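Local structure of ComZ (Thermus thermophilus, 6QVI) at residues A[91-99]-A[109-117]. The protein is a competence-associated pilin with a pseudopilin-like domain and a beta-solenoid domain, and probably acts as a DNA receptor at the pilus tip. Residues are numbered along the deposited sequence; the frame is centred on the assembly and turned at random.
Sequences VGRYTATLY and TLVSEGTSG
Val91 meets the residue just past the end of the partner strand through its carbonyl: Ser116 OG, carried anti to its own backbone N (chi1 153°), gives Val91 O a weak hydrogen bond of 3.3 Å. Beyond it, Arg93, Thr95, Thr97 and Tyr99 form the hydrogen-bonded antiparallel pairs, and Tyr94, Ala96 and Leu98 the non-hydrogen-bonded ones. Arg93 and Thr115 exchange the first bonds, their side chains running side by side, with Thr115 OG1 4.1 Å from Arg93 CB. Tyr94 CB lies 3.9 Å from Gly114 CA; the ring then leads off towards Lys27 of helix 12-40. Thr95 bonds to Glu113 both ways, and its OG1 takes part in a hydrogen bond with Asn80 N of strand 78-84, which flanks the hairpin. Ala96 lies opposite Ser112, whose OG is hydrogen-bonded to Ala21 O of the helix. Thr97 N reaches Val111 O at 2.7 Å, nearly straight (167° at H). Leu98 lays CD1 3.4 Å from Thr109 O, on the same face as Leu110, which meets Leu25 of the helix, while Leu98 touches Leu59 and Phe70. Tyr99 closes the ladder with Thr109; its chi1 of -54° sets CG anti to the carbonyl carbon, and the ring turns its edge to the partner strand, Thr109 O and Val111 CB near its plane, CE1 3.8 Å from Val111 CB. This is a beta hairpin of the antiparallel sheet packed against the N-terminal helix 12-40, the arrangement characteristic of the pseudopilin-like domain and of type IV pilins.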
ATOM      1  N   VAL A  91      -6.212   7.199  46.495  1.00 99.25           N
ATOM      2  CA  VAL A  91      -6.399   8.594  46.664  1.00 95.48           C
ATOM      3  C   VAL A  91      -7.703   8.978  46.029  1.00101.81           C
ATOM      4  O   VAL A  91      -8.273   9.976  46.390  1.00110.35           O
ATOM      5  CB  VAL A  91      -5.311   9.362  45.989  1.00 90.09           C
ATOM      6  CG1 VAL A  91      -5.765  10.783  45.794  1.00 91.32           C
ATOM      7  CG2 VAL A  91      -4.077   9.309  46.839  1.00 88.23           C
ATOM      8  N   GLY A  92      -8.189   8.194  45.081  1.00100.63           N
ATOM      9  CA  GLY A  92      -9.446   8.502  44.448  1.00 88.70           C
ATOM     10  C   GLY A  92      -9.782   7.542  43.350  1.00 77.89           C
ATOM     11  O   GLY A  92      -9.017   6.681  43.045  1.00 77.57           O
ATOM     12  N   ARG A  93     -10.955   7.680  42.787  1.00 66.11           N
ATOM     13  CA  ARG A  93     -11.354   6.850  41.696  1.00 77.22           C
ATOM     14  C   ARG A  93     -11.663   7.722  40.505  1.00 71.20           C
ATOM     15  O   ARG A  93     -11.841   8.903  40.636  1.00 80.64           O
ATOM     16  CB  ARG A  93     -12.601   6.057  42.047  1.00 95.08           C
ATOM     17  CG  ARG A  93     -12.785   5.734  43.513  1.00113.93           C
ATOM     18  CD  ARG A  93     -12.475   4.277  43.833  1.00133.34           C
ATOM     19  NE  ARG A  93     -13.574   3.354  43.527  1.00140.56           N
ATOM     20  CZ  ARG A  93     -13.500   2.031  43.664  1.00142.02           C
ATOM     21  NH1 ARG A  93     -12.380   1.475  44.104  1.00142.04           N
ATOM     22  NH2 ARG A  93     -14.534   1.261  43.353  1.00140.27           N
ATOM     23  N   TYR A  94     -11.709   7.141  39.326  1.00 63.81           N
ATOM     24  CA  TYR A  94     -12.057   7.910  38.160  1.00 62.71           C
ATOM     25  C   TYR A  94     -12.675   7.065  37.139  1.00 59.88           C
ATOM     26  O   TYR A  94     -12.550   5.887  37.161  1.00 51.84           O
ATOM     27  CB  TYR A  94     -10.893   8.667  37.571  1.00 48.28           C
ATOM     28  CG  TYR A  94      -9.833   7.825  37.000  1.00 52.78           C
ATOM     29  CD1 TYR A  94     -10.049   7.069  35.894  1.00 61.52           C
ATOM     30  CD2 TYR A  94      -8.605   7.803  37.558  1.00 57.00           C
ATOM     31  CE1 TYR A  94      -9.057   6.305  35.362  1.00 53.76           C
ATOM     32  CE2 TYR A  94      -7.618   7.038  37.040  1.00 68.36           C
ATOM     33  CZ  TYR A  94      -7.860   6.298  35.941  1.00 60.53           C
ATOM     34  OH  TYR A  94      -6.860   5.546  35.456  1.00 65.86           O
ATOM     35  N   THR A  95     -13.393   7.686  36.249  1.00 47.24           N
ATOM     36  CA  THR A  95     -14.007   6.940  35.216  1.00 59.61           C
ATOM     37  C   THR A  95     -13.761   7.521  33.861  1.00 57.75           C
ATOM     38  O   THR A  95     -14.215   8.588  33.588  1.00 53.39           O
ATOM     39  CB  THR A  95     -15.471   6.795  35.439  1.00 63.37           C
ATOM     40  OG1 THR A  95     -15.657   5.838  36.462  1.00 63.04           O
ATOM     41  CG2 THR A  95     -16.089   6.293  34.214  1.00 76.42           C
ATOM     42  N   ALA A  96     -13.084   6.790  32.988  1.00 68.04           N
ATOM     43  CA  ALA A  96     -12.732   7.345  31.687  1.00 61.01           C
ATOM     44  C   ALA A  96     -13.675   6.758  30.656  1.00 53.37           C
ATOM     45  O   ALA A  96     -13.837   5.531  30.585  1.00 62.43           O
ATOM     46  CB  ALA A  96     -11.279   7.052  31.319  1.00 60.46           C
ATOM     47  N   THR A  97     -14.288   7.633  29.868  1.00 43.17           N
ATOM     48  CA  THR A  97     -15.218   7.257  28.816  1.00 49.80           C
ATOM     49  C   THR A  97     -14.780   7.939  27.538  1.00 55.93           C
ATOM     50  O   THR A  97     -14.355   9.099  27.560  1.00 57.46           O
ATOM     51  CB  THR A  97     -16.666   7.673  29.123  1.00 57.82           C
ATOM     52  OG1 THR A  97     -17.061   7.154  30.396  1.00 76.54           O
ATOM     53  CG2 THR A  97     -17.590   7.113  28.089  1.00 58.69           C
ATOM     54  N   LEU A  98     -14.874   7.199  26.430  1.00 57.18           N
ATOM     55  CA  LEU A  98     -14.488   7.677  25.110  1.00 54.45           C
ATOM     56  C   LEU A  98     -15.742   7.818  24.269  1.00 50.00           C
ATOM     57  O   LEU A  98     -16.520   6.866  24.162  1.00 55.31           O
ATOM     58  CB  LEU A  98     -13.508   6.712  24.437  1.00 55.37           C
ATOM     59  CG  LEU A  98     -13.183   7.137  22.997  1.00 51.46           C
ATOM     60  CD1 LEU A  98     -12.561   8.511  23.024  1.00 47.71           C
ATOM     61  CD2 LEU A  98     -12.283   6.134  22.278  1.00 49.53           C
ATOM     62  N   TYR A  99     -15.957   9.010  23.723  1.00 47.73           N
ATOM     63  CA  TYR A  99     -17.134   9.311  22.913  1.00 51.68           C
ATOM     64  C   TYR A  99     -16.733   9.709  21.498  1.00 55.76           C
ATOM     65  O   TYR A  99     -15.829  10.536  21.311  1.00 50.94           O
ATOM     66  CB  TYR A  99     -17.935  10.456  23.542  1.00 45.04           C
ATOM     67  CG  TYR A  99     -18.317  10.225  24.970  1.00 68.13           C
ATOM     68  CD1 TYR A  99     -17.458  10.584  26.002  1.00 66.67           C
ATOM     69  CD2 TYR A  99     -19.548   9.683  25.295  1.00 76.03           C
ATOM     70  CE1 TYR A  99     -17.809  10.395  27.318  1.00 63.92           C
ATOM     71  CE2 TYR A  99     -19.916   9.500  26.601  1.00 73.31           C
ATOM     72  CZ  TYR A  99     -19.054   9.857  27.622  1.00 67.75           C
ATOM     73  OH  TYR A  99     -19.453   9.621  28.943  1.00 62.61           O
ATOM     74  N   THR A 109     -13.964  12.578  21.768  1.00 48.69           N
ATOM     75  CA  THR A 109     -13.910  13.242  23.080  1.00 45.56           C
ATOM     76  C   THR A 109     -13.566  12.200  24.131  1.00 45.81           C
ATOM     77  O   THR A 109     -14.256  11.177  24.259  1.00 50.19           O
ATOM     78  CB  THR A 109     -15.237  13.960  23.427  1.00 49.69           C
ATOM     79  OG1 THR A 109     -15.555  14.963  22.421  1.00 48.07           O
ATOM     80  CG2 THR A 109     -15.195  14.628  24.846  1.00 47.67           C
ATOM     81  N   LEU A 110     -12.473  12.443  24.849  1.00 40.41           N
ATOM     82  CA  LEU A 110     -12.062  11.620  25.991  1.00 53.77           C
ATOM     83  C   LEU A 110     -12.488  12.327  27.286  1.00 54.94           C
ATOM     84  O   LEU A 110     -12.184  13.512  27.472  1.00 57.05           O
ATOM     85  CB  LEU A 110     -10.553  11.407  25.978  1.00 38.06           C
ATOM     86  CG  LEU A 110      -9.948  10.441  26.988  1.00 50.70           C
ATOM     87  CD1 LEU A 110     -10.631   9.043  27.083  1.00 50.43           C
ATOM     88  CD2 LEU A 110      -8.454  10.351  26.804  1.00 51.45           C
ATOM     89  N   VAL A 111     -13.249  11.638  28.140  1.00 54.13           N
ATOM     90  CA  VAL A 111     -13.781  12.231  29.376  1.00 55.86           C
ATOM     91  C   VAL A 111     -13.401  11.368  30.575  1.00 51.97           C
ATOM     92  O   VAL A 111     -13.664  10.157  30.587  1.00 51.26           O
ATOM     93  CB  VAL A 111     -15.314  12.413  29.310  1.00 52.51           C
ATOM     94  CG1 VAL A 111     -15.907  12.550  30.668  1.00 55.75           C
ATOM     95  CG2 VAL A 111     -15.660  13.631  28.556  1.00 56.36           C
ATOM     96  N   SER A 112     -12.849  12.003  31.582  1.00 48.53           N
ATOM     97  CA  SER A 112     -12.464  11.345  32.791  1.00 60.30           C
ATOM     98  C   SER A 112     -13.067  12.029  34.001  1.00 61.06           C
ATOM     99  O   SER A 112     -12.628  13.064  34.376  1.00 55.94           O
ATOM    100  CB  SER A 112     -10.954  11.364  32.868  1.00 67.71           C
ATOM    101  OG  SER A 112     -10.478  11.591  34.158  1.00 73.45           O
ATOM    102  N   GLU A 113     -14.080  11.432  34.603  1.00 67.46           N
ATOM    103  CA  GLU A 113     -14.725  11.952  35.794  1.00 58.34           C
ATOM    104  C   GLU A 113     -13.983  11.461  36.997  1.00 57.00           C
ATOM    105  O   GLU A 113     -13.969  10.312  37.234  1.00 52.39           O
ATOM    106  CB  GLU A 113     -16.122  11.389  35.904  1.00 66.20           C
ATOM    107  CG  GLU A 113     -17.115  11.923  34.902  1.00 85.24           C
ATOM    108  CD  GLU A 113     -18.445  11.202  34.939  1.00103.06           C
ATOM    109  OE1 GLU A 113     -18.975  10.844  33.877  1.00106.55           O
ATOM    110  OE2 GLU A 113     -18.977  10.992  36.034  1.00112.06           O
ATOM    111  N   GLY A 114     -13.395  12.329  37.788  1.00 56.83           N
ATOM    112  CA  GLY A 114     -12.664  11.882  38.954  1.00 65.71           C
ATOM    113  C   GLY A 114     -13.256  12.278  40.285  1.00 62.72           C
ATOM    114  O   GLY A 114     -14.001  13.210  40.370  1.00 52.47           O
ATOM    115  N   THR A 115     -12.970  11.512  41.323  1.00 67.12           N
ATOM    116  CA  THR A 115     -13.466  11.819  42.650  1.00 67.74           C
ATOM    117  C   THR A 115     -12.401  11.575  43.642  1.00 63.63           C
ATOM    118  O   THR A 115     -11.680  10.650  43.500  1.00 58.09           O
ATOM    119  CB  THR A 115     -14.611  10.940  43.115  1.00 66.73           C
ATOM    120  OG1 THR A 115     -14.127   9.626  43.289  1.00 71.89           O
ATOM    121  CG2 THR A 115     -15.731  10.911  42.152  1.00 70.84           C
ATOM    122  N   SER A 116     -12.341  12.379  44.679  1.00 77.81           N
ATOM    123  CA  SER A 116     -11.335  12.191  45.698  1.00 82.26           C
ATOM    124  C   SER A 116     -11.738  12.833  46.995  1.00 87.41           C
ATOM    125  O   SER A 116     -11.640  14.032  47.121  1.00 87.96           O
ATOM    126  CB  SER A 116     -10.010  12.769  45.247  1.00 81.03           C
ATOM    127  OG  SER A 116      -9.216  13.158  46.337  1.00 82.10           O
ATOM    128  N   GLY A 117     -12.153  12.041  47.975  1.00 90.88           N
ATOM    129  CA  GLY A 117     -12.525  12.614  49.245  1.00 88.89           C
ATOM    130  C   GLY A 117     -13.701  13.555  49.150  1.00 88.07           C
ATOM    131  O   GLY A 117     -13.579  14.736  49.487  1.00 88.07           O
TER